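Local coordinates for protein CsuE (Acinetobacter baumannii, PDB 6FJY) that probably acts as the adhesive tip subunit of archaic chaperone-usher Csu pili, which take part in biofilm formation, at residues F59-T64 / G119-D124; N69-D74 / R109-Q114; W131-P136 / F147-F152; S10-P15 / L173-L178. All coordinates share one frame; numbering follows the deposited sequence.

Overall arrangement
From the N terminus, strand 9-15 pairs with residues 173-178, so contact 4 closes the longest loop and the other three contacts nest inside it. Residues 59-64 join 119-124 in contact 1, and within that loop contact 2 brings 69-74 to 109-114. Contact 3, the hairpin of 131-136 with 147-152, follows in series and shares strand 119-136 with contact 1, their centres about 35 Å apart. Contacts 1, 2 and 4 touch one another: Tyr121 of contact 1 meets Ile175 of contact 4 through the backbone, and Leu110 of contact 2 packs on Ile175. Together they tie one end of a beta sandwich, while contact 3 lies toward the other.

Contact 1: F59-T64 / G119-D124; sequences FTNAQT and GVYQAD
The carbonyl oxygen of Gln122 is approached by two groups of Thr60: the backbone Thr60 N donates to Gln122 O over 2.7 Å, nearly straight at 168°, and Thr60 OG1 stands 3.0 Å from the same Gln122 O. That hydroxyl also lies 2.7 Å from Asp124 OD1. It comes to this place because it is held between the backbone N and the carbonyl carbon (chi1 41°), leaving Thr60 CG2 against the carboxylate. The other oxygen, Asp124 OD2, bonds to Ser58 OG. The return backbone bond, Gln122 N to Thr60 O, is again 2.7 Å.

On the other face of the strands, rings and small groups pack together. Ala123 CB sits over one face of the Phe59 ring, 3.6 Å from its centroid, while Tyr121 O lies at the ring edge. Similarly, Asn61 CB rides over the Tyr121 ring, 3.7 Å from its centroid, with the amide plane turned 55° from the ring. Asn61 ND2 adds a weak bond of 3.3 Å to Tyr121 OH, which is also bonded to Ser117 O. Phe59 and Tyr121 turn to Ile175 and Val177 of strand 167-184, whereas Val120 packs on Ile229 of the CsuC chain. This antiparallel pairing, largely aromatic on the face of Phe59 and Tyr121 and polar on that of Thr60, belongs to the Ig-like beta sandwich.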
loop_
_atom_site.group_PDB
_atom_site.type_symbol
_atom_site.label_atom_id
_atom_site.label_comp_id
_atom_site.label_asym_id
_atom_site.label_seq_id
_atom_site.Cartn_x
_atom_site.Cartn_y
_atom_site.Cartn_z
ATOM N N PHE D 59 -18.089 3.231 8.132
ATOM C CA PHE D 59 -17.360 1.999 7.858
ATOM C C PHE D 59 -16.579 1.607 9.104
ATOM O O PHE D 59 -15.938 2.455 9.731
ATOM C CB PHE D 59 -16.387 2.171 6.683
ATOM C CG PHE D 59 -17.054 2.421 5.358
ATOM C CD1 PHE D 59 -17.863 3.529 5.164
ATOM C CD2 PHE D 59 -16.840 1.563 4.295
ATOM C CE1 PHE D 59 -18.467 3.757 3.947
ATOM C CE2 PHE D 59 -17.438 1.790 3.074
ATOM C CZ PHE D 59 -18.249 2.888 2.900
ATOM N N THR D 60 -16.607 0.324 9.449
ATOM C CA THR D 60 -16.046 -0.149 10.708
ATOM C C THR D 60 -14.891 -1.111 10.492
ATOM O O THR D 60 -14.948 -1.988 9.622
ATOM C CB THR D 60 -17.103 -0.851 11.547
ATOM O OG1 THR D 60 -17.914 -1.665 10.696
ATOM C CG2 THR D 60 -17.967 0.159 12.258
ATOM N N ASN D 61 -13.856 -0.951 11.315
ATOM C CA ASN D 61 -12.804 -1.951 11.450
ATOM C C ASN D 61 -13.298 -3.031 12.401
ATOM O O ASN D 61 -13.634 -2.739 13.555
ATOM C CB ASN D 61 -11.523 -1.308 11.975
ATOM C CG ASN D 61 -10.301 -2.190 11.795
ATOM O OD1 ASN D 61 -10.412 -3.402 11.613
ATOM N ND2 ASN D 61 -9.119 -1.577 11.851
ATOM N N ALA D 62 -13.348 -4.275 11.927
ATOM C CA ALA D 62 -13.932 -5.333 12.744
ATOM C C ALA D 62 -13.116 -5.642 13.992
ATOM O O ALA D 62 -13.618 -6.337 14.882
ATOM C CB ALA D 62 -14.109 -6.609 11.916
ATOM N N GLN D 63 -11.886 -5.136 14.086
ATOM C CA GLN D 63 -11.001 -5.443 15.204
ATOM C C GLN D 63 -10.958 -4.310 16.224
ATOM O O GLN D 63 -11.222 -4.521 17.410
ATOM C CB GLN D 63 -9.592 -5.739 14.678
ATOM C CG GLN D 63 -9.569 -6.356 13.293
ATOM C CD GLN D 63 -10.102 -7.772 13.276
ATOM O OE1 GLN D 63 -11.038 -8.089 12.540
ATOM N NE2 GLN D 63 -9.498 -8.639 14.082
ATOM N N THR D 64 -10.624 -3.104 15.778
ATOM C CA THR D 64 -10.406 -2.009 16.709
ATOM C C THR D 64 -11.689 -1.309 17.118
ATOM O O THR D 64 -11.690 -0.581 18.116
ATOM C CB THR D 64 -9.454 -0.988 16.092
ATOM O OG1 THR D 64 -10.060 -0.418 14.927
ATOM C CG2 THR D 64 -8.161 -1.660 15.695
ATOM N N GLY D 119 -6.059 -1.284 8.294
ATOM C CA GLY D 119 -6.954 -2.412 8.432
ATOM C C GLY D 119 -8.084 -2.287 7.434
ATOM O O GLY D 119 -8.144 -1.349 6.641
ATOM N N VAL D 120 -8.984 -3.261 7.486
ATOM C CA VAL D 120 -10.156 -3.246 6.620
ATOM C C VAL D 120 -11.306 -2.582 7.362
ATOM O O VAL D 120 -11.471 -2.747 8.577
ATOM C CB VAL D 120 -10.526 -4.661 6.149
ATOM C CG1 VAL D 120 -10.958 -5.527 7.326
ATOM C CG2 VAL D 120 -11.614 -4.585 5.104
ATOM N N TYR D 121 -12.086 -1.794 6.629
ATOM C CA TYR D 121 -13.152 -0.986 7.201
ATOM C C TYR D 121 -14.412 -1.231 6.384
ATOM O O TYR D 121 -14.519 -0.766 5.244
ATOM C CB TYR D 121 -12.757 0.492 7.224
ATOM C CG TYR D 121 -11.725 0.811 8.290
ATOM C CD1 TYR D 121 -10.404 0.412 8.150
ATOM C CD2 TYR D 121 -12.076 1.508 9.435
ATOM C CE1 TYR D 121 -9.462 0.689 9.125
ATOM C CE2 TYR D 121 -11.139 1.794 10.412
ATOM C CZ TYR D 121 -9.830 1.380 10.252
ATOM O OH TYR D 121 -8.896 1.666 11.225
ATOM N N GLN D 122 -15.355 -1.973 6.963
ATOM C CA GLN D 122 -16.536 -2.444 6.254
ATOM C C GLN D 122 -17.711 -1.527 6.552
ATOM O O GLN D 122 -17.984 -1.221 7.716
ATOM C CB GLN D 122 -16.877 -3.875 6.666
ATOM C CG GLN D 122 -17.924 -4.532 5.786
ATOM C CD GLN D 122 -17.410 -4.793 4.384
ATOM O OE1 GLN D 122 -18.153 -4.695 3.407
ATOM N NE2 GLN D 122 -16.128 -5.135 4.280
ATOM N N ALA D 123 -18.401 -1.085 5.502
ATOM C CA ALA D 123 -19.594 -0.275 5.697
ATOM C C ALA D 123 -20.588 -1.029 6.572
ATOM O O ALA D 123 -20.674 -2.256 6.533
ATOM C CB ALA D 123 -20.227 0.087 4.350
ATOM N N ASP D 124 -21.309 -0.283 7.402
ATOM C CA ASP D 124 -22.139 -0.909 8.420
ATOM C C ASP D 124 -23.428 -1.464 7.835
ATOM O O ASP D 124 -24.002 -2.405 8.389
ATOM C CB ASP D 124 -22.428 0.094 9.536
ATOM C CG ASP D 124 -21.178 0.465 10.306
ATOM O OD1 ASP D 124 -20.274 -0.386 10.385
ATOM O OD2 ASP D 124 -21.097 1.597 10.820
#

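Contact 2: N69-D74 / R109-Q114; sequences NAIILD and RLPAGQ
The antiparallel pairing of strands 67-73 and 103-110 comes to its end here, where Ile71 and Arg109 form a hydrogen-bonded pair and the chain leaves for the loop at Pro111. Arg109 N donates to Ile71 O at 2.7 Å; the return bond from Ile71 N to Arg109 O is bent and weak.

Beyond this pair a side chain takes over the part of a strand. The amide of Gln114 grips the backbone of Asn69 at both ends: Asn69 N donates to a lone pair of Gln114 OE1 at 3.0 Å, and Gln114 NE2 to Asn69 O at 2.7 Å, the latter almost straight at 171° and within the amide plane. A second N-H of Gln114 NE2 reaches back to Pro111 O, 3.1 Å away, so three bonds fix the rotation of the amide, and the one to Pro111 O spans the loop 111-114.

Ile71 and Leu73 meet the Arg109 chain. With CG anti to the backbone N (chi1 -175°) and a bend at its third torsion, the arginine brings one face of its guanidinium under the methyls of Leu73, CD2 being 3.2 Å from Arg109 NH2. Ile71 CD1 lies 3.9 Å from Pro111 CG. On the opposite face, Ala70 CB meets Leu110 CD2 at 3.6 Å, close to Phe59 and Ile108. The Gln114 amide thus continues the pairing past Ile71 and Arg109, where these antiparallel strands of the Ig-like beta sandwich end.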
loop_
_atom_site.group_PDB
_atom_site.type_symbol
_atom_site.label_atom_id
_atom_site.label_comp_id
_atom_site.label_asym_id
_atom_site.label_seq_id
_atom_site.Cartn_x
_atom_site.Cartn_y
_atom_site.Cartn_z
ATOM N N ASN D 69 -15.702 7.665 8.348
ATOM C CA ASN D 69 -16.923 8.299 7.878
ATOM C C ASN D 69 -16.722 8.716 6.431
ATOM O O ASN D 69 -15.801 9.473 6.120
ATOM C CB ASN D 69 -17.297 9.489 8.760
ATOM C CG ASN D 69 -17.721 9.056 10.150
ATOM O OD1 ASN D 69 -17.192 9.535 11.153
ATOM N ND2 ASN D 69 -18.672 8.123 10.213
ATOM N N ALA D 70 -17.570 8.209 5.555
ATOM C CA ALA D 70 -17.492 8.481 4.134
ATOM C C ALA D 70 -18.702 9.292 3.697
ATOM O O ALA D 70 -19.601 9.607 4.483
ATOM C CB ALA D 70 -17.392 7.179 3.338
ATOM N N ILE D 71 -18.708 9.639 2.418
ATOM C CA ILE D 71 -19.802 10.374 1.802
ATOM C C ILE D 71 -20.029 9.737 0.446
ATOM O O ILE D 71 -19.104 9.681 -0.374
ATOM C CB ILE D 71 -19.490 11.871 1.638
ATOM C CG1 ILE D 71 -19.240 12.528 2.994
ATOM C CG2 ILE D 71 -20.606 12.569 0.892
ATOM C CD1 ILE D 71 -18.792 13.959 2.881
ATOM N N ILE D 72 -21.238 9.239 0.209
ATOM C CA ILE D 72 -21.539 8.587 -1.057
ATOM C C ILE D 72 -22.200 9.596 -1.982
ATOM O O ILE D 72 -23.120 10.315 -1.580
ATOM C CB ILE D 72 -22.425 7.351 -0.852
ATOM C CG1 ILE D 72 -21.896 6.513 0.309
ATOM C CG2 ILE D 72 -22.417 6.512 -2.104
ATOM C CD1 ILE D 72 -20.435 6.166 0.171
ATOM N N LEU D 73 -21.716 9.657 -3.221
ATOM C CA LEU D 73 -22.221 10.591 -4.212
ATOM C C LEU D 73 -22.585 9.844 -5.486
ATOM O O LEU D 73 -21.950 8.848 -5.842
ATOM C CB LEU D 73 -21.190 11.691 -4.528
ATOM C CG LEU D 73 -20.688 12.607 -3.404
ATOM C CD1 LEU D 73 -19.401 12.086 -2.798
ATOM C CD2 LEU D 73 -20.496 14.022 -3.933
ATOM N N ASP D 74 -23.610 10.351 -6.177
ATOM C CA ASP D 74 -24.139 9.732 -7.385
ATOM C C ASP D 74 -23.310 10.134 -8.599
ATOM O O ASP D 74 -22.268 10.781 -8.488
ATOM C CB ASP D 74 -25.609 10.105 -7.578
ATOM C CG ASP D 74 -25.828 11.611 -7.659
ATOM O OD1 ASP D 74 -24.830 12.354 -7.745
ATOM O OD2 ASP D 74 -27.000 12.052 -7.626
ATOM N N ARG D 109 -16.475 9.531 -0.918
ATOM C CA ARG D 109 -15.700 10.671 -0.445
ATOM C C ARG D 109 -15.336 10.422 1.013
ATOM O O ARG D 109 -16.219 10.345 1.874
ATOM C CB ARG D 109 -16.497 11.971 -0.594
ATOM C CG ARG D 109 -15.709 13.228 -0.241
ATOM C CD ARG D 109 -16.520 14.498 -0.465
ATOM N NE ARG D 109 -16.792 14.750 -1.880
ATOM C CZ ARG D 109 -17.639 15.678 -2.322
ATOM N NH1 ARG D 109 -18.297 16.451 -1.464
ATOM N NH2 ARG D 109 -17.823 15.838 -3.624
ATOM N N LEU D 110 -14.041 10.290 1.287
ATOM C CA LEU D 110 -13.547 10.276 2.653
ATOM C C LEU D 110 -13.123 11.686 3.043
ATOM O O LEU D 110 -12.155 12.209 2.468
ATOM C CB LEU D 110 -12.383 9.316 2.785
ATOM C CG LEU D 110 -12.781 7.860 2.570
ATOM C CD1 LEU D 110 -11.585 6.937 2.671
ATOM C CD2 LEU D 110 -13.825 7.474 3.580
ATOM N N PRO D 111 -13.818 12.343 3.969
ATOM C CA PRO D 111 -13.379 13.668 4.422
ATOM C C PRO D 111 -11.980 13.638 5.016
ATOM O O PRO D 111 -11.615 12.715 5.747
ATOM C CB PRO D 111 -14.421 14.038 5.480
ATOM C CG PRO D 111 -15.641 13.280 5.075
ATOM C CD PRO D 111 -15.157 12.002 4.472
ATOM N N ALA D 112 -11.207 14.683 4.717
ATOM C CA ALA D 112 -9.874 14.832 5.281
ATOM C C ALA D 112 -9.948 15.038 6.788
ATOM O O ALA D 112 -10.993 15.387 7.347
ATOM C CB ALA D 112 -9.129 16.004 4.635
ATOM N N GLY D 113 -8.812 14.828 7.445
ATOM C CA GLY D 113 -8.729 14.980 8.883
ATOM C C GLY D 113 -9.144 13.767 9.678
ATOM O O GLY D 113 -9.415 13.893 10.877
ATOM N N GLN D 114 -9.204 12.597 9.052
ATOM C CA GLN D 114 -9.565 11.350 9.716
ATOM C C GLN D 114 -8.308 10.510 9.898
ATOM O O GLN D 114 -7.685 10.094 8.914
ATOM C CB GLN D 114 -10.612 10.580 8.913
ATOM C CG GLN D 114 -11.893 11.349 8.628
ATOM C CD GLN D 114 -13.029 10.430 8.173
ATOM O OE1 GLN D 114 -13.303 9.405 8.803
ATOM N NE2 GLN D 114 -13.679 10.787 7.069
#

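Contact 3: W131-P136 / F147-F152; sequences WFYSVP and FESPGF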
loop_
_atom_site.group_PDB
_atom_site.type_symbol
_atom_site.label_atom_id
_atom_site.label_comp_id
_atom_site.label_asym_id
_atom_site.label_seq_id
_atom_site.Cartn_x
_atom_site.Cartn_y
_atom_site.Cartn_z
ATOM N N TRP D 131 -33.883 1.140 -8.688
ATOM C CA TRP D 131 -33.712 1.869 -9.934
ATOM C C TRP D 131 -34.978 1.779 -10.773
ATOM O O TRP D 131 -35.610 0.721 -10.856
ATOM C CB TRP D 131 -32.538 1.308 -10.736
ATOM C CG TRP D 131 -31.289 1.142 -9.940
ATOM C CD1 TRP D 131 -30.937 0.070 -9.184
ATOM C CD2 TRP D 131 -30.220 2.084 -9.827
ATOM N NE1 TRP D 131 -29.715 0.280 -8.601
ATOM C CE2 TRP D 131 -29.249 1.511 -8.984
ATOM C CE3 TRP D 131 -29.985 3.353 -10.366
ATOM C CZ2 TRP D 131 -28.063 2.169 -8.660
ATOM C CZ3 TRP D 131 -28.804 4.001 -10.044
ATOM C CH2 TRP D 131 -27.863 3.411 -9.198
ATOM N N PHE D 132 -35.332 2.899 -11.394
ATOM C CA PHE D 132 -36.422 2.987 -12.358
ATOM C C PHE D 132 -35.816 3.609 -13.610
ATOM O O PHE D 132 -35.455 4.790 -13.604
ATOM C CB PHE D 132 -37.579 3.837 -11.819
ATOM C CG PHE D 132 -38.063 3.434 -10.442
ATOM C CD1 PHE D 132 -37.357 3.794 -9.302
ATOM C CD2 PHE D 132 -39.246 2.724 -10.292
ATOM C CE1 PHE D 132 -37.810 3.433 -8.033
ATOM C CE2 PHE D 132 -39.714 2.363 -9.030
ATOM C CZ PHE D 132 -38.996 2.718 -7.899
ATOM N N TYR D 133 -35.675 2.819 -14.676
ATOM C CA TYR D 133 -34.945 3.283 -15.848
ATOM C C TYR D 133 -35.664 2.904 -17.135
ATOM O O TYR D 133 -36.403 1.916 -17.195
ATOM C CB TYR D 133 -33.510 2.725 -15.885
ATOM C CG TYR D 133 -33.424 1.217 -15.853
ATOM C CD1 TYR D 133 -33.434 0.473 -17.032
ATOM C CD2 TYR D 133 -33.325 0.535 -14.649
ATOM C CE1 TYR D 133 -33.353 -0.902 -17.007
ATOM C CE2 TYR D 133 -33.244 -0.849 -14.614
ATOM C CZ TYR D 133 -33.265 -1.562 -15.792
ATOM O OH TYR D 133 -33.188 -2.935 -15.751
ATOM N N SER D 134 -35.433 3.717 -18.168
ATOM C CA SER D 134 -35.813 3.399 -19.546
ATOM C C SER D 134 -34.744 4.003 -20.451
ATOM O O SER D 134 -34.769 5.206 -20.738
ATOM C CB SER D 134 -37.191 3.927 -19.900
ATOM O OG SER D 134 -37.501 3.601 -21.240
ATOM N N VAL D 135 -33.826 3.164 -20.903
ATOM C CA VAL D 135 -32.622 3.589 -21.611
ATOM C C VAL D 135 -32.772 3.223 -23.081
ATOM O O VAL D 135 -33.101 2.071 -23.387
ATOM C CB VAL D 135 -31.356 2.943 -21.022
ATOM C CG1 VAL D 135 -30.115 3.534 -21.676
ATOM C CG2 VAL D 135 -31.335 3.122 -19.509
ATOM N N PRO D 136 -32.532 4.150 -24.004
ATOM C CA PRO D 136 -32.587 3.810 -25.428
ATOM C C PRO D 136 -31.430 2.907 -25.824
ATOM O O PRO D 136 -30.315 3.023 -25.315
ATOM C CB PRO D 136 -32.498 5.174 -26.123
ATOM C CG PRO D 136 -31.823 6.060 -25.126
ATOM C CD PRO D 136 -32.240 5.577 -23.774
ATOM N N PHE D 147 -34.135 -0.370 -22.982
ATOM C CA PHE D 147 -33.808 -1.158 -21.800
ATOM C C PHE D 147 -34.553 -0.560 -20.611
ATOM O O PHE D 147 -34.348 0.609 -20.261
ATOM C CB PHE D 147 -32.300 -1.170 -21.556
ATOM C CG PHE D 147 -31.484 -1.594 -22.748
ATOM C CD1 PHE D 147 -31.877 -2.665 -23.540
ATOM C CD2 PHE D 147 -30.316 -0.913 -23.079
ATOM C CE1 PHE D 147 -31.119 -3.054 -24.642
ATOM C CE2 PHE D 147 -29.547 -1.296 -24.175
ATOM C CZ PHE D 147 -29.948 -2.372 -24.961
ATOM N N GLU D 148 -35.434 -1.348 -20.008
ATOM C CA GLU D 148 -36.383 -0.828 -19.041
ATOM C C GLU D 148 -36.456 -1.725 -17.816
ATOM O O GLU D 148 -36.274 -2.943 -17.893
ATOM C CB GLU D 148 -37.782 -0.677 -19.657
ATOM C CG GLU D 148 -37.896 0.511 -20.590
ATOM C CD GLU D 148 -39.018 0.373 -21.591
ATOM O OE1 GLU D 148 -39.428 -0.772 -21.886
ATOM O OE2 GLU D 148 -39.474 1.415 -22.107
ATOM N N SER D 149 -36.691 -1.085 -16.680
ATOM C CA SER D 149 -37.065 -1.737 -15.447
ATOM C C SER D 149 -38.541 -2.109 -15.522
ATOM O O SER D 149 -39.279 -1.565 -16.348
ATOM C CB SER D 149 -36.789 -0.807 -14.266
ATOM O OG SER D 149 -37.507 0.405 -14.395
ATOM N N PRO D 150 -39.000 -3.030 -14.672
ATOM C CA PRO D 150 -40.322 -3.640 -14.890
ATOM C C PRO D 150 -41.466 -2.653 -14.693
ATOM O O PRO D 150 -41.524 -1.931 -13.695
ATOM C CB PRO D 150 -40.367 -4.761 -13.851
ATOM C CG PRO D 150 -39.419 -4.333 -12.795
ATOM C CD PRO D 150 -38.315 -3.618 -13.505
ATOM N N GLY D 151 -42.388 -2.643 -15.654
ATOM C CA GLY D 151 -43.557 -1.794 -15.596
ATOM C C GLY D 151 -43.382 -0.404 -16.162
ATOM O O GLY D 151 -44.290 0.422 -16.013
ATOM N N PHE D 152 -42.254 -0.117 -16.811
ATOM C CA PHE D 152 -41.991 1.226 -17.306
ATOM C C PHE D 152 -42.825 1.522 -18.546
ATOM O O PHE D 152 -42.955 0.682 -19.441
ATOM C CB PHE D 152 -40.505 1.409 -17.626
ATOM C CG PHE D 152 -40.035 2.832 -17.481
ATOM C CD1 PHE D 152 -40.355 3.784 -18.432
ATOM C CD2 PHE D 152 -39.303 3.222 -16.373
ATOM C CE1 PHE D 152 -39.951 5.093 -18.288
ATOM C CE2 PHE D 152 -38.895 4.526 -16.225
ATOM C CZ PHE D 152 -39.218 5.464 -17.188
#
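Tyr133 and Ser149 form the tight part of this contact. Ser149 CB comes over one face of the Tyr133 ring, 3.8 Å from its centroid. Tyr133 CG stands between the backbone N and the carbonyl carbon (chi1 57°), which folds the ring back over the partner strand. Two bonds lock the pair: Tyr133 N donates to Ser149 OG at 3.0 Å, and Ser149 N to Tyr133 O at 3.1 Å. On the other face, Ser134 CB lies above the ring of Phe152, 3.5 Å from its centroid. Val135 and Phe147 bond to each other in both directions, each N to the other O at 2.7 Å. Tyr133, Val135 and Phe147 also touch Cys2, whose disulfide to Cys35 lies beside the hairpin.

The looser side runs along Glu148 and the turn. Glu148 OE2 takes a 3.1 Å bond from Ser134 OG through its anti lone pair, and Arg154 NH1 also bonds that hydroxyl; the glutamate is partly exposed. Ser149 to Phe152 form a type II turn, and the whole is a beta hairpin whose second strand breaks off into that turn.

Contact 4: S10-P15 / L173-L178; sequences SSISVP and LSITVL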
loop_
_atom_site.group_PDB
_atom_site.type_symbol
_atom_site.label_atom_id
_atom_site.label_comp_id
_atom_site.label_asym_id
_atom_site.label_seq_id
_atom_site.Cartn_x
_atom_site.Cartn_y
_atom_site.Cartn_z
ATOM N N SER D 10 -17.414 -3.708 -3.668
ATOM C CA SER D 10 -16.543 -2.669 -4.195
ATOM C C SER D 10 -15.609 -2.234 -3.073
ATOM O O SER D 10 -16.069 -1.764 -2.027
ATOM C CB SER D 10 -17.353 -1.481 -4.715
ATOM O OG SER D 10 -18.479 -1.909 -5.469
ATOM N N SER D 11 -14.308 -2.406 -3.280
ATOM C CA SER D 11 -13.317 -1.972 -2.313
ATOM C C SER D 11 -12.491 -0.829 -2.886
ATOM O O SER D 11 -12.372 -0.666 -4.104
ATOM C CB SER D 11 -12.388 -3.112 -1.902
ATOM O OG SER D 11 -11.591 -3.531 -2.991
ATOM N N ILE D 12 -11.943 -0.022 -1.984
ATOM C CA ILE D 12 -11.000 1.029 -2.323
ATOM C C ILE D 12 -9.902 1.003 -1.269
ATOM O O ILE D 12 -10.127 0.590 -0.126
ATOM C CB ILE D 12 -11.673 2.423 -2.401
ATOM C CG1 ILE D 12 -12.025 2.937 -1.007
ATOM C CG2 ILE D 12 -12.938 2.378 -3.265
ATOM C CD1 ILE D 12 -12.445 4.388 -0.978
ATOM N N SER D 13 -8.703 1.453 -1.656
ATOM C CA SER D 13 -7.547 1.420 -0.768
ATOM C C SER D 13 -6.853 2.774 -0.757
ATOM O O SER D 13 -6.681 3.398 -1.807
ATOM C CB SER D 13 -6.562 0.322 -1.182
ATOM O OG SER D 13 -7.132 -0.954 -0.966
ATOM N N VAL D 14 -6.467 3.224 0.436
ATOM C CA VAL D 14 -5.822 4.522 0.613
ATOM C C VAL D 14 -4.760 4.413 1.704
ATOM O O VAL D 14 -4.984 3.747 2.726
ATOM C CB VAL D 14 -6.854 5.623 0.925
ATOM C CG1 VAL D 14 -7.788 5.207 2.043
ATOM C CG2 VAL D 14 -6.158 6.952 1.274
ATOM N N PRO D 15 -3.582 5.012 1.510
ATOM C CA PRO D 15 -2.579 5.030 2.577
ATOM C C PRO D 15 -3.023 5.916 3.724
ATOM O O PRO D 15 -3.746 6.897 3.539
ATOM C CB PRO D 15 -1.332 5.594 1.886
ATOM C CG PRO D 15 -1.858 6.330 0.711
ATOM C CD PRO D 15 -3.044 5.543 0.251
ATOM N N LEU D 173 -19.713 -2.249 0.315
ATOM C CA LEU D 173 -18.646 -1.276 0.166
ATOM C C LEU D 173 -17.622 -1.488 1.271
ATOM O O LEU D 173 -17.983 -1.691 2.437
ATOM C CB LEU D 173 -19.189 0.156 0.217
ATOM C CG LEU D 173 -19.835 0.796 -1.017
ATOM C CD1 LEU D 173 -20.835 -0.124 -1.705
ATOM C CD2 LEU D 173 -20.515 2.092 -0.612
ATOM N N SER D 174 -16.346 -1.447 0.898
ATOM C CA SER D 174 -15.258 -1.653 1.838
ATOM C C SER D 174 -14.134 -0.675 1.529
ATOM O O SER D 174 -13.928 -0.275 0.380
ATOM C CB SER D 174 -14.738 -3.095 1.786
ATOM O OG SER D 174 -13.781 -3.319 2.801
ATOM N N ILE D 175 -13.416 -0.287 2.580
ATOM C CA ILE D 175 -12.295 0.639 2.496
ATOM C C ILE D 175 -11.122 0.023 3.245
ATOM O O ILE D 175 -11.246 -0.319 4.427
ATOM C CB ILE D 175 -12.637 2.019 3.089
ATOM C CG1 ILE D 175 -13.777 2.674 2.319
ATOM C CG2 ILE D 175 -11.395 2.927 3.129
ATOM C CD1 ILE D 175 -14.306 3.935 2.991
ATOM N N THR D 176 -9.991 -0.120 2.562
ATOM C CA THR D 176 -8.790 -0.701 3.148
ATOM C C THR D 176 -7.769 0.415 3.371
ATOM O O THR D 176 -7.238 0.985 2.414
ATOM C CB THR D 176 -8.216 -1.801 2.257
ATOM O OG1 THR D 176 -9.176 -2.857 2.114
ATOM C CG2 THR D 176 -6.950 -2.361 2.870
ATOM N N VAL D 177 -7.503 0.709 4.635
ATOM C CA VAL D 177 -6.504 1.681 5.040
ATOM C C VAL D 177 -5.166 0.967 5.126
ATOM O O VAL D 177 -5.038 -0.044 5.827
ATOM C CB VAL D 177 -6.883 2.311 6.388
ATOM C CG1 VAL D 177 -5.952 3.437 6.738
ATOM C CG2 VAL D 177 -8.341 2.786 6.355
ATOM N N LEU D 178 -4.149 1.500 4.402
ATOM C CA LEU D 178 -2.859 0.852 4.254
ATOM C C LEU D 178 -1.829 1.464 5.187
ATOM O O LEU D 178 -1.877 2.661 5.474
ATOM C CB LEU D 178 -2.355 0.968 2.816
ATOM C CG LEU D 178 -3.203 0.228 1.780
ATOM C CD1 LEU D 178 -2.687 0.494 0.386
ATOM C CD2 LEU D 178 -3.190 -1.244 2.077
#
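Ser10 begins the parallel pairing with its carbonyl: Ser174 N donates to Ser10 O at 3.0 Å. Ser11 contributes its CA to Ser174 O as a C-H...O contact, with its side chain on the same face as Ser174. Ile12 is bonded at both backbone ends, its N to Ser174 O at 3.1 Å and its O to Thr176 N at 2.8 Å, the latter nearly straight at 172°. On the face shared with Leu173 and Val14, Ile12 and Ile175 lie side by side and point the same way, with their CG1 atoms 3.8 Å apart. Ile12 CG1 reaches the neighbour because it stands between the backbone N and the carbonyl carbon (chi1 73°), whereas CG1 of Ile175 is anti to the carbonyl carbon.

This is the parallel pairing, within an Ig-like beta sandwich, of strand 9-15 with strand 167-184, far apart in sequence: residues 173-178 also pair with strand 119-136, so they lie between two strands. Leu173 meets Phe29, Ile72 and Ile108, and Ile175 meets Leu68 and Leu110.

Ser13 turns to the other face, where its OG comes 3.5 Å from Thr176 CB, and its CB rests near Leu178 CD1. Val14 N then donates to Thr176 O at 3.1 Å, and Val14 O receives Leu178 N at 2.9 Å. Its CG1 lies 4.4 Å from Ile175 CG2, a looser touch than that of the two isoleucines. Pro15 ends the strand at the N-cap of helix 16-21, and both it and Leu178 pack on Trp6 of the CsuC chain.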